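Local coordinates for protein Exo beta-1,2-glucooligosaccharide sophorohydrolase (non-reducing end) (Parabacteroides distasonis ATCC 8503, PDB 5Z06) that hydrolyses linear beta-1,2-glucan and beta-1,2-glucooligosaccharides of four or more units from the non-reducing end, releasing sophorose, at residues 54-59 against 64-69; 38-43 against 68-73; 354-359 against 416-421. One frame throughout, in Å; residues are numbered along the deposited sequence.

Contact 1. Residues 54-59 against 64-69; sequences LELTYV and GDWYSE
Trp66 lays the five-membered part of its indole against Tyr58, whose CB stands 3.8 Å from the centroid of that ring and 23° off its normal, a CH-pi contact over the face. The phenol ring follows obliquely: its plane is turned 40° from the six-membered ring of the indole, with centroids 4.7 Å apart, and Trp66 CZ2 comes over a Tyr58 face near the rim, 3.5 Å from Tyr58 CG. In both residues CB points toward the facing strand, and CG sits between the backbone N and the carbonyl carbon (chi1 near 60° in both), which sets where each ring turns from there. No hydrogen bond crosses here. The strand axes pass 8.3 Å apart and run nearly antiparallel, and strands 53-59 and 65-71 belong to two different antiparallel sheets, so this is face-to-face packing of a beta-sandwich, the chain crossing between layers through a short connection. Leu56 extends the apolar layer, reaching Trp66 CH2 with CD2 at 4.2 Å and the Ser68 side chain with CD1. The polar ends find partners outside: Trp66 NE1 bonds Ser60 OG, and Tyr58 OH bonds the Ala101 carbonyl. With an alanine here instead of Trp66, a gap is likely to open between the sheets beside Tyr58 and Leu56, and Ser60 OG would lose its indole partner. Ile33 and Leu160 also touch the indole, from strands 32-33 and 155-161.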
loop_
_atom_site.group_PDB
_atom_site.type_symbol
_atom_site.label_atom_id
_atom_site.label_comp_id
_atom_site.label_asym_id
_atom_site.label_seq_id
_atom_site.Cartn_x
_atom_site.Cartn_y
_atom_site.Cartn_z
ATOM N N LEU A 54 12.491 -18.554 -8.932
ATOM C CA LEU A 54 11.901 -18.673 -10.231
ATOM C C LEU A 54 12.448 -19.900 -10.915
ATOM O O LEU A 54 13.661 -20.166 -10.883
ATOM C CB LEU A 54 12.186 -17.432 -11.064
ATOM C CG LEU A 54 11.529 -16.157 -10.544
ATOM C CD1 LEU A 54 11.992 -14.981 -11.372
ATOM C CD2 LEU A 54 10.025 -16.268 -10.651
ATOM N N GLU A 55 11.539 -20.643 -11.538
ATOM C CA GLU A 55 11.893 -21.852 -12.227
ATOM C C GLU A 55 12.101 -21.505 -13.670
ATOM O O GLU A 55 11.234 -20.935 -14.313
ATOM C CB GLU A 55 10.796 -22.904 -12.113
ATOM C CG GLU A 55 11.284 -24.282 -12.530
ATOM C CD GLU A 55 10.172 -25.254 -12.834
ATOM O OE1 GLU A 55 9.053 -25.052 -12.335
ATOM O OE2 GLU A 55 10.420 -26.220 -13.595
ATOM N N LEU A 56 13.262 -21.873 -14.180
ATOM C CA LEU A 56 13.556 -21.667 -15.568
ATOM C C LEU A 56 13.782 -23.046 -16.184
ATOM O O LEU A 56 14.893 -23.580 -16.152
ATOM C CB LEU A 56 14.769 -20.737 -15.709
ATOM C CG LEU A 56 14.937 -20.203 -17.125
ATOM C CD1 LEU A 56 13.981 -19.048 -17.367
ATOM C CD2 LEU A 56 16.371 -19.757 -17.383
ATOM N N THR A 57 12.706 -23.631 -16.701
ATOM C CA THR A 57 12.763 -24.968 -17.301
ATOM C C THR A 57 12.519 -24.787 -18.770
ATOM O O THR A 57 11.492 -24.232 -19.182
ATOM C CB THR A 57 11.783 -25.948 -16.652
ATOM O OG1 THR A 57 12.256 -26.239 -15.337
ATOM C CG2 THR A 57 11.669 -27.265 -17.435
ATOM N N TYR A 58 13.494 -25.226 -19.559
ATOM C CA TYR A 58 13.484 -24.964 -20.984
ATOM C C TYR A 58 14.083 -26.084 -21.806
ATOM O O TYR A 58 14.855 -26.897 -21.313
ATOM C CB TYR A 58 14.233 -23.659 -21.289
ATOM C CG TYR A 58 15.676 -23.685 -20.857
ATOM C CD1 TYR A 58 16.037 -23.345 -19.547
ATOM C CD2 TYR A 58 16.687 -24.092 -21.743
ATOM C CE1 TYR A 58 17.368 -23.370 -19.138
ATOM C CE2 TYR A 58 18.032 -24.132 -21.344
ATOM C CZ TYR A 58 18.364 -23.785 -20.045
ATOM O OH TYR A 58 19.675 -23.830 -19.628
ATOM N N VAL A 59 13.712 -26.068 -23.083
ATOM C CA VAL A 59 14.317 -26.862 -24.128
ATOM C C VAL A 59 14.742 -25.883 -25.213
ATOM O O VAL A 59 13.919 -25.194 -25.810
ATOM C CB VAL A 59 13.331 -27.897 -24.704
ATOM C CG1 VAL A 59 13.992 -28.720 -25.804
ATOM C CG2 VAL A 59 12.831 -28.819 -23.596
ATOM N N GLY A 64 14.140 -23.579 -33.043
ATOM C CA GLY A 64 13.138 -23.023 -32.158
ATOM C C GLY A 64 13.762 -21.882 -31.400
ATOM O O GLY A 64 14.953 -21.601 -31.520
ATOM N N ASP A 65 12.954 -21.239 -30.580
ATOM C CA ASP A 65 13.455 -20.185 -29.730
ATOM C C ASP A 65 12.644 -20.146 -28.457
ATOM O O ASP A 65 11.512 -20.607 -28.430
ATOM C CB ASP A 65 13.351 -18.843 -30.459
ATOM C CG ASP A 65 14.381 -17.830 -29.982
ATOM O OD1 ASP A 65 15.391 -18.191 -29.322
ATOM O OD2 ASP A 65 14.166 -16.649 -30.277
ATOM N N TRP A 66 13.246 -19.623 -27.399
ATOM C CA TRP A 66 12.498 -19.218 -26.244
ATOM C C TRP A 66 13.042 -17.922 -25.692
ATOM O O TRP A 66 14.188 -17.549 -25.934
ATOM C CB TRP A 66 12.446 -20.329 -25.179
ATOM C CG TRP A 66 13.743 -20.776 -24.601
ATOM C CD1 TRP A 66 14.453 -21.896 -24.938
ATOM C CD2 TRP A 66 14.472 -20.149 -23.543
ATOM N NE1 TRP A 66 15.575 -21.998 -24.164
ATOM C CE2 TRP A 66 15.618 -20.942 -23.299
ATOM C CE3 TRP A 66 14.271 -18.998 -22.785
ATOM C CZ2 TRP A 66 16.558 -20.617 -22.321
ATOM C CZ3 TRP A 66 15.194 -18.677 -21.817
ATOM C CH2 TRP A 66 16.334 -19.474 -21.598
ATOM N N TYR A 67 12.180 -17.234 -24.955
ATOM C CA TYR A 67 12.506 -15.976 -24.334
ATOM C C TYR A 67 11.923 -15.981 -22.929
ATOM O O TYR A 67 10.790 -16.437 -22.709
ATOM C CB TYR A 67 11.911 -14.831 -25.133
ATOM C CG TYR A 67 12.194 -13.494 -24.502
ATOM C CD1 TYR A 67 13.460 -12.924 -24.589
ATOM C CD2 TYR A 67 11.203 -12.815 -23.782
ATOM C CE1 TYR A 67 13.727 -11.710 -23.988
ATOM C CE2 TYR A 67 11.460 -11.599 -23.181
ATOM C CZ TYR A 67 12.710 -11.053 -23.284
ATOM O OH TYR A 67 12.955 -9.859 -22.693
ATOM N N SER A 68 12.698 -15.483 -21.987
ATOM C CA SER A 68 12.172 -15.190 -20.691
ATOM C C SER A 68 12.712 -13.876 -20.222
ATOM O O SER A 68 13.806 -13.488 -20.598
ATOM C CB SER A 68 12.552 -16.262 -19.694
ATOM O OG SER A 68 11.825 -16.048 -18.519
ATOM N N GLU A 69 11.929 -13.182 -19.405
ATOM C CA GLU A 69 12.459 -12.048 -18.679
ATOM C C GLU A 69 11.848 -11.935 -17.308
ATOM O O GLU A 69 10.683 -12.298 -17.103
ATOM C CB GLU A 69 12.243 -10.758 -19.450
ATOM C CG GLU A 69 10.797 -10.431 -19.723
ATOM C CD GLU A 69 10.635 -9.064 -20.354
ATOM O OE1 GLU A 69 9.804 -8.280 -19.860
ATOM O OE2 GLU A 69 11.349 -8.768 -21.342
#

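Contact 2. Residues 38-43 against 68-73; sequences HHLPVA and SEIQYC
The backbones approach without pairing: the nearest CA atoms, those of Leu40 and Ser68, are 7.7 Å apart, and no hydrogen bond joins residues 38-43 to 68-73, so side chains alone bridge the distance. Leu40 supplies one entire side of the contact. Its isobutyl end straddles the Ser68 hydroxyl, with CD1 and CD2 each 3.4 Å from Ser68 OG and CG only slightly farther, a close approach of both methyl branches to one oxygen. That oxygen is not left to the hydrocarbon: Ser68 OG is hydrogen-bonded to the carbonyl O of Gln24 on strand 23-28. The CD1 branch of Leu40 also reaches Ile70, lying 3.9 Å from Ile70 CG1, and the two side chains cross at about a right angle. In Leu40, CG lies anti to the carbonyl carbon (chi1 -77°) and CD1 extends the chain further (chi2 175°), which carries this methyl across to the other segment. Ile70, whose CB points neither at nor away from residues 38-43, meets it with the CG1 branch. On the other side of the strand, Gln71 NE2 donates to Glu69 OE1 at 2.8 Å, with an N-H...O angle of 158°; Glu69 OE1 lies close to the amide plane of Gln71 and is met on its anti side. Arg108 forms a salt bridge with Glu69 OE2. Leu40 also touches Leu56 and Ile70 touches Leu54, both on strand 53-59, an arrangement characteristic of the hydrophobic interior between two antiparallel sheets of a beta-sandwich.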
loop_
_atom_site.group_PDB
_atom_site.type_symbol
_atom_site.label_atom_id
_atom_site.label_comp_id
_atom_site.label_asym_id
_atom_site.label_seq_id
_atom_site.Cartn_x
_atom_site.Cartn_y
_atom_site.Cartn_z
ATOM N N HIS A 38 2.351 -17.469 -19.723
ATOM C CA HIS A 38 3.544 -16.764 -20.140
ATOM C C HIS A 38 4.265 -16.067 -19.018
ATOM O O HIS A 38 4.960 -15.089 -19.256
ATOM C CB HIS A 38 3.243 -15.825 -21.318
ATOM C CG HIS A 38 2.612 -16.535 -22.466
ATOM N ND1 HIS A 38 3.281 -17.509 -23.184
ATOM C CD2 HIS A 38 1.365 -16.475 -22.979
ATOM C CE1 HIS A 38 2.483 -17.980 -24.128
ATOM N NE2 HIS A 38 1.312 -17.374 -24.022
ATOM N N HIS A 39 4.133 -16.609 -17.809
ATOM C CA HIS A 39 4.878 -16.160 -16.654
ATOM C C HIS A 39 5.717 -17.351 -16.251
ATOM O O HIS A 39 5.351 -18.505 -16.513
ATOM C CB HIS A 39 3.972 -15.777 -15.491
ATOM C CG HIS A 39 3.067 -14.614 -15.769
ATOM N ND1 HIS A 39 3.534 -13.348 -16.047
ATOM C CD2 HIS A 39 1.715 -14.522 -15.774
ATOM C CE1 HIS A 39 2.509 -12.534 -16.240
ATOM N NE2 HIS A 39 1.396 -13.221 -16.079
ATOM N N LEU A 40 6.830 -17.051 -15.605
ATOM C CA LEU A 40 7.720 -18.046 -15.091
ATOM C C LEU A 40 7.085 -18.720 -13.916
ATOM O O LEU A 40 6.377 -18.063 -13.163
ATOM C CB LEU A 40 9.036 -17.427 -14.646
ATOM C CG LEU A 40 9.965 -17.095 -15.789
ATOM C CD1 LEU A 40 11.184 -16.375 -15.245
ATOM C CD2 LEU A 40 10.392 -18.363 -16.520
ATOM N N PRO A 41 7.330 -20.031 -13.751
ATOM C CA PRO A 41 6.835 -20.679 -12.550
ATOM C C PRO A 41 7.610 -20.250 -11.340
ATOM O O PRO A 41 8.776 -19.875 -11.438
ATOM C CB PRO A 41 7.038 -22.173 -12.829
ATOM C CG PRO A 41 7.196 -22.274 -14.296
ATOM C CD PRO A 41 7.878 -21.003 -14.700
ATOM N N VAL A 42 6.954 -20.296 -10.200
ATOM C CA VAL A 42 7.593 -20.011 -8.944
ATOM C C VAL A 42 7.832 -21.354 -8.302
ATOM O O VAL A 42 6.888 -22.087 -8.018
ATOM C CB VAL A 42 6.695 -19.164 -8.044
ATOM C CG1 VAL A 42 7.290 -19.038 -6.651
ATOM C CG2 VAL A 42 6.529 -17.787 -8.653
ATOM N N ALA A 43 9.089 -21.659 -8.046
ATOM C CA ALA A 43 9.434 -22.866 -7.331
ATOM C C ALA A 43 9.426 -22.547 -5.846
ATOM O O ALA A 43 10.232 -21.720 -5.375
ATOM C CB ALA A 43 10.799 -23.349 -7.749
ATOM N N SER A 68 12.698 -15.483 -21.987
ATOM C CA SER A 68 12.172 -15.190 -20.691
ATOM C C SER A 68 12.712 -13.876 -20.222
ATOM O O SER A 68 13.806 -13.488 -20.598
ATOM C CB SER A 68 12.552 -16.262 -19.694
ATOM O OG SER A 68 11.825 -16.048 -18.519
ATOM N N GLU A 69 11.929 -13.182 -19.405
ATOM C CA GLU A 69 12.459 -12.048 -18.679
ATOM C C GLU A 69 11.848 -11.935 -17.308
ATOM O O GLU A 69 10.683 -12.298 -17.103
ATOM C CB GLU A 69 12.243 -10.758 -19.450
ATOM C CG GLU A 69 10.797 -10.431 -19.723
ATOM C CD GLU A 69 10.635 -9.064 -20.354
ATOM O OE1 GLU A 69 9.804 -8.280 -19.860
ATOM O OE2 GLU A 69 11.349 -8.768 -21.342
ATOM N N ILE A 70 12.652 -11.421 -16.386
ATOM C CA ILE A 70 12.248 -11.140 -15.040
ATOM C C ILE A 70 12.189 -9.623 -14.954
ATOM O O ILE A 70 13.207 -8.940 -15.063
ATOM C CB ILE A 70 13.237 -11.722 -14.035
ATOM C CG1 ILE A 70 13.289 -13.239 -14.178
ATOM C CG2 ILE A 70 12.811 -11.386 -12.617
ATOM C CD1 ILE A 70 14.401 -13.741 -15.054
ATOM N N GLN A 71 10.986 -9.119 -14.748
ATOM C CA GLN A 71 10.715 -7.692 -14.802
ATOM C C GLN A 71 10.847 -7.036 -13.438
ATOM O O GLN A 71 10.348 -7.552 -12.414
ATOM C CB GLN A 71 9.333 -7.452 -15.346
ATOM C CG GLN A 71 9.145 -7.938 -16.768
ATOM C CD GLN A 71 7.695 -8.180 -17.126
ATOM O OE1 GLN A 71 6.811 -8.045 -16.291
ATOM N NE2 GLN A 71 7.447 -8.551 -18.372
ATOM N N TYR A 72 11.527 -5.892 -13.433
ATOM C CA TYR A 72 11.579 -5.059 -12.242
ATOM C C TYR A 72 10.152 -4.645 -11.930
ATOM O O TYR A 72 9.446 -4.227 -12.823
ATOM C CB TYR A 72 12.434 -3.794 -12.445
ATOM C CG TYR A 72 12.305 -2.844 -11.275
ATOM C CD1 TYR A 72 12.902 -3.136 -10.053
ATOM C CD2 TYR A 72 11.568 -1.675 -11.384
ATOM C CE1 TYR A 72 12.786 -2.286 -8.982
ATOM C CE2 TYR A 72 11.437 -0.809 -10.309
ATOM C CZ TYR A 72 12.041 -1.116 -9.109
ATOM O OH TYR A 72 11.887 -0.251 -8.038
ATOM N N CYS A 73 9.764 -4.789 -10.670
ATOM C CA CYS A 73 8.395 -4.476 -10.200
ATOM C C CYS A 73 8.422 -3.070 -9.640
ATOM O O CYS A 73 8.997 -2.873 -8.585
ATOM C CB CYS A 73 7.969 -5.483 -9.100
ATOM S SG CYS A 73 6.498 -5.008 -8.143
#

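Contact 3. Residues 354-359 against 416-421; sequences ITSFLE and EKQIRK
Thr355 and Ile419 have the nearest CA atoms of residues 354-359 and 416-421, on helices 344-360 and 414-428, a helix pair consistent with the (alpha/alpha)6 barrel of the six-hairpin glycosidases, to which the enzyme's glucoamylase-like sequence family belongs. These CA atoms are 6.5 Å apart, a short spacing that fits the small side chain of Thr355, and the Thr355 methyl CG2 comes 4.3 Å from the Ile419 carbonyl O. No direct hydrogen bond joins the two segments; a water links Thr355 and Ser356 to Gln418 at the more open margin. It donates to Thr355 OG1 at 2.9 Å, accepts from Gln418 NE2 at 2.8 Å, and is bonded to Ser356 OG at 3.2 Å. The Gln418 chain is extended (chi1 -168°, chi2 -171°), which brings its amide to that water although CB does not face the other helix. Farther out, both hydroxyls are tied to their own helix, Thr355 OG1 to the carbonyl of Phe351 and Ser356 OG to that of Leu352. The Ile419 side chain packs on Phe351 and Leu352, and Glu359 OE2 is hydrogen-bonded to Ser422 OG. Behind the interface, the Arg420 guanidinium has the Glu416 carbonyl O 3.4 Å above one face, toward the rim.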
loop_
_atom_site.group_PDB
_atom_site.type_symbol
_atom_site.label_atom_id
_atom_site.label_comp_id
_atom_site.label_asym_id
_atom_site.label_seq_id
_atom_site.Cartn_x
_atom_site.Cartn_y
_atom_site.Cartn_z
ATOM N N ILE A 354 3.723 14.628 16.674
ATOM C CA ILE A 354 2.907 14.943 15.495
ATOM C C ILE A 354 2.600 16.433 15.419
ATOM O O ILE A 354 2.815 17.068 14.391
ATOM C CB ILE A 354 1.583 14.159 15.490
ATOM C CG1 ILE A 354 1.858 12.712 15.091
ATOM C CG2 ILE A 354 0.569 14.787 14.534
ATOM C CD1 ILE A 354 0.678 11.794 15.303
ATOM N N THR A 355 2.070 16.968 16.506
ATOM C CA THR A 355 1.712 18.371 16.553
ATOM C C THR A 355 2.910 19.312 16.441
ATOM O O THR A 355 2.799 20.309 15.721
ATOM C CB THR A 355 0.806 18.712 17.744
ATOM O OG1 THR A 355 1.416 18.356 18.986
ATOM C CG2 THR A 355 -0.512 17.997 17.570
ATOM N N SER A 356 4.055 18.992 17.057
ATOM C CA SER A 356 5.255 19.847 16.896
ATOM C C SER A 356 5.730 19.827 15.474
ATOM O O SER A 356 6.091 20.857 14.935
ATOM C CB SER A 356 6.420 19.439 17.786
ATOM O OG SER A 356 6.050 19.653 19.129
ATOM N N PHE A 357 5.727 18.647 14.870
ATOM C CA PHE A 357 6.103 18.537 13.481
ATOM C C PHE A 357 5.178 19.342 12.556
ATOM O O PHE A 357 5.630 20.022 11.646
ATOM C CB PHE A 357 6.112 17.074 13.039
ATOM C CG PHE A 357 6.276 16.927 11.568
ATOM C CD1 PHE A 357 7.530 17.113 10.994
ATOM C CD2 PHE A 357 5.179 16.691 10.748
ATOM C CE1 PHE A 357 7.695 17.028 9.620
ATOM C CE2 PHE A 357 5.345 16.590 9.375
ATOM C CZ PHE A 357 6.604 16.763 8.814
ATOM N N LEU A 358 3.872 19.202 12.758
ATOM C CA LEU A 358 2.905 19.887 11.907
ATOM C C LEU A 358 2.978 21.383 12.126
ATOM O O LEU A 358 2.836 22.154 11.173
ATOM C CB LEU A 358 1.494 19.372 12.120
ATOM C CG LEU A 358 1.253 17.960 11.600
ATOM C CD1 LEU A 358 -0.075 17.458 12.163
ATOM C CD2 LEU A 358 1.253 17.917 10.084
ATOM N N GLU A 359 3.255 21.803 13.351
ATOM C CA GLU A 359 3.538 23.214 13.588
ATOM C C GLU A 359 4.657 23.716 12.711
ATOM O O GLU A 359 4.545 24.777 12.148
ATOM C CB GLU A 359 3.872 23.483 15.049
ATOM C CG GLU A 359 2.613 23.646 15.881
ATOM C CD GLU A 359 2.885 23.850 17.356
ATOM O OE1 GLU A 359 4.061 24.028 17.747
ATOM O OE2 GLU A 359 1.901 23.843 18.126
ATOM N N GLU A 416 -1.751 17.102 27.170
ATOM C CA GLU A 416 -2.966 17.084 26.372
ATOM C C GLU A 416 -3.457 18.504 26.086
ATOM O O GLU A 416 -3.934 18.779 24.999
ATOM C CB GLU A 416 -4.021 16.197 27.012
ATOM C CG GLU A 416 -3.518 14.761 27.066
ATOM C CD GLU A 416 -4.584 13.745 27.281
ATOM O OE1 GLU A 416 -4.223 12.636 27.719
ATOM O OE2 GLU A 416 -5.776 14.035 27.043
ATOM N N LYS A 417 -3.297 19.396 27.054
ATOM C CA LYS A 417 -3.491 20.822 26.836
ATOM C C LYS A 417 -2.650 21.328 25.651
ATOM O O LYS A 417 -3.181 22.029 24.784
ATOM C CB LYS A 417 -3.157 21.591 28.109
ATOM C CG LYS A 417 -3.215 23.103 28.016
ATOM C CD LYS A 417 -4.630 23.651 28.158
ATOM C CE LYS A 417 -4.650 25.176 28.099
ATOM N NZ LYS A 417 -3.695 25.828 29.050
ATOM N N GLN A 418 -1.368 20.955 25.602
ATOM C CA GLN A 418 -0.478 21.351 24.501
ATOM C C GLN A 418 -0.905 20.752 23.138
ATOM O O GLN A 418 -0.886 21.437 22.109
ATOM C CB GLN A 418 0.945 20.951 24.809
ATOM C CG GLN A 418 1.960 21.566 23.875
ATOM C CD GLN A 418 3.350 20.994 24.069
ATOM O OE1 GLN A 418 3.801 20.776 25.211
ATOM N NE2 GLN A 418 4.051 20.752 22.954
ATOM N N ILE A 419 -1.267 19.471 23.145
ATOM C CA ILE A 419 -1.843 18.822 21.953
ATOM C C ILE A 419 -3.037 19.647 21.459
ATOM O O ILE A 419 -3.083 20.017 20.292
ATOM C CB ILE A 419 -2.248 17.345 22.234
ATOM C CG1 ILE A 419 -0.971 16.492 22.381
ATOM C CG2 ILE A 419 -3.152 16.794 21.123
ATOM C CD1 ILE A 419 -1.168 15.134 23.020
ATOM N N ARG A 420 -3.973 19.930 22.361
ATOM C CA ARG A 420 -5.180 20.668 22.036
ATOM C C ARG A 420 -4.878 22.073 21.528
ATOM O O ARG A 420 -5.373 22.438 20.458
ATOM C CB ARG A 420 -6.131 20.730 23.219
ATOM C CG ARG A 420 -6.807 19.408 23.539
ATOM C CD ARG A 420 -7.957 19.625 24.509
ATOM N NE ARG A 420 -7.547 20.311 25.736
ATOM C CZ ARG A 420 -7.029 19.709 26.814
ATOM N NH1 ARG A 420 -6.831 18.383 26.857
ATOM N NH2 ARG A 420 -6.691 20.441 27.861
ATOM N N LYS A 421 -4.048 22.816 22.278
ATOM C CA LYS A 421 -3.577 24.149 21.900
ATOM C C LYS A 421 -3.057 24.162 20.465
ATOM O O LYS A 421 -3.431 25.002 19.643
ATOM C CB LYS A 421 -2.445 24.633 22.825
ATOM C CG LYS A 421 -2.866 25.498 24.024
ATOM C CD LYS A 421 -1.714 26.348 24.620
ATOM C CE LYS A 421 -1.281 25.958 26.051
ATOM N NZ LYS A 421 -0.341 24.783 26.172
HETATM O O HOH W 1 3.153 20.244 20.377
#

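How the contacts relate
Contacts 1 and 2 are adjoining pieces of one interface, their centres 10 Å apart. They share Ser68 and Glu69 on strand 65-71, while their other segments lie on strands 42-43 and 53-59, neighbours in the opposing sheet. They meet directly: Glu55 N lies 2.9 Å from Pro41 O, a probable hydrogen bond, and Leu54 CD1 packs 3.5 Å from Ile70 CG1. Contact 3 comes later in the chain, on helices 344-360 and 414-428, on the opposite side of the chain's centre; its centre is 58 Å from that of contact 1 and 49 Å from that of contact 2. The monomer thus combines a beta-sandwich near its N-terminus with a separate helical region.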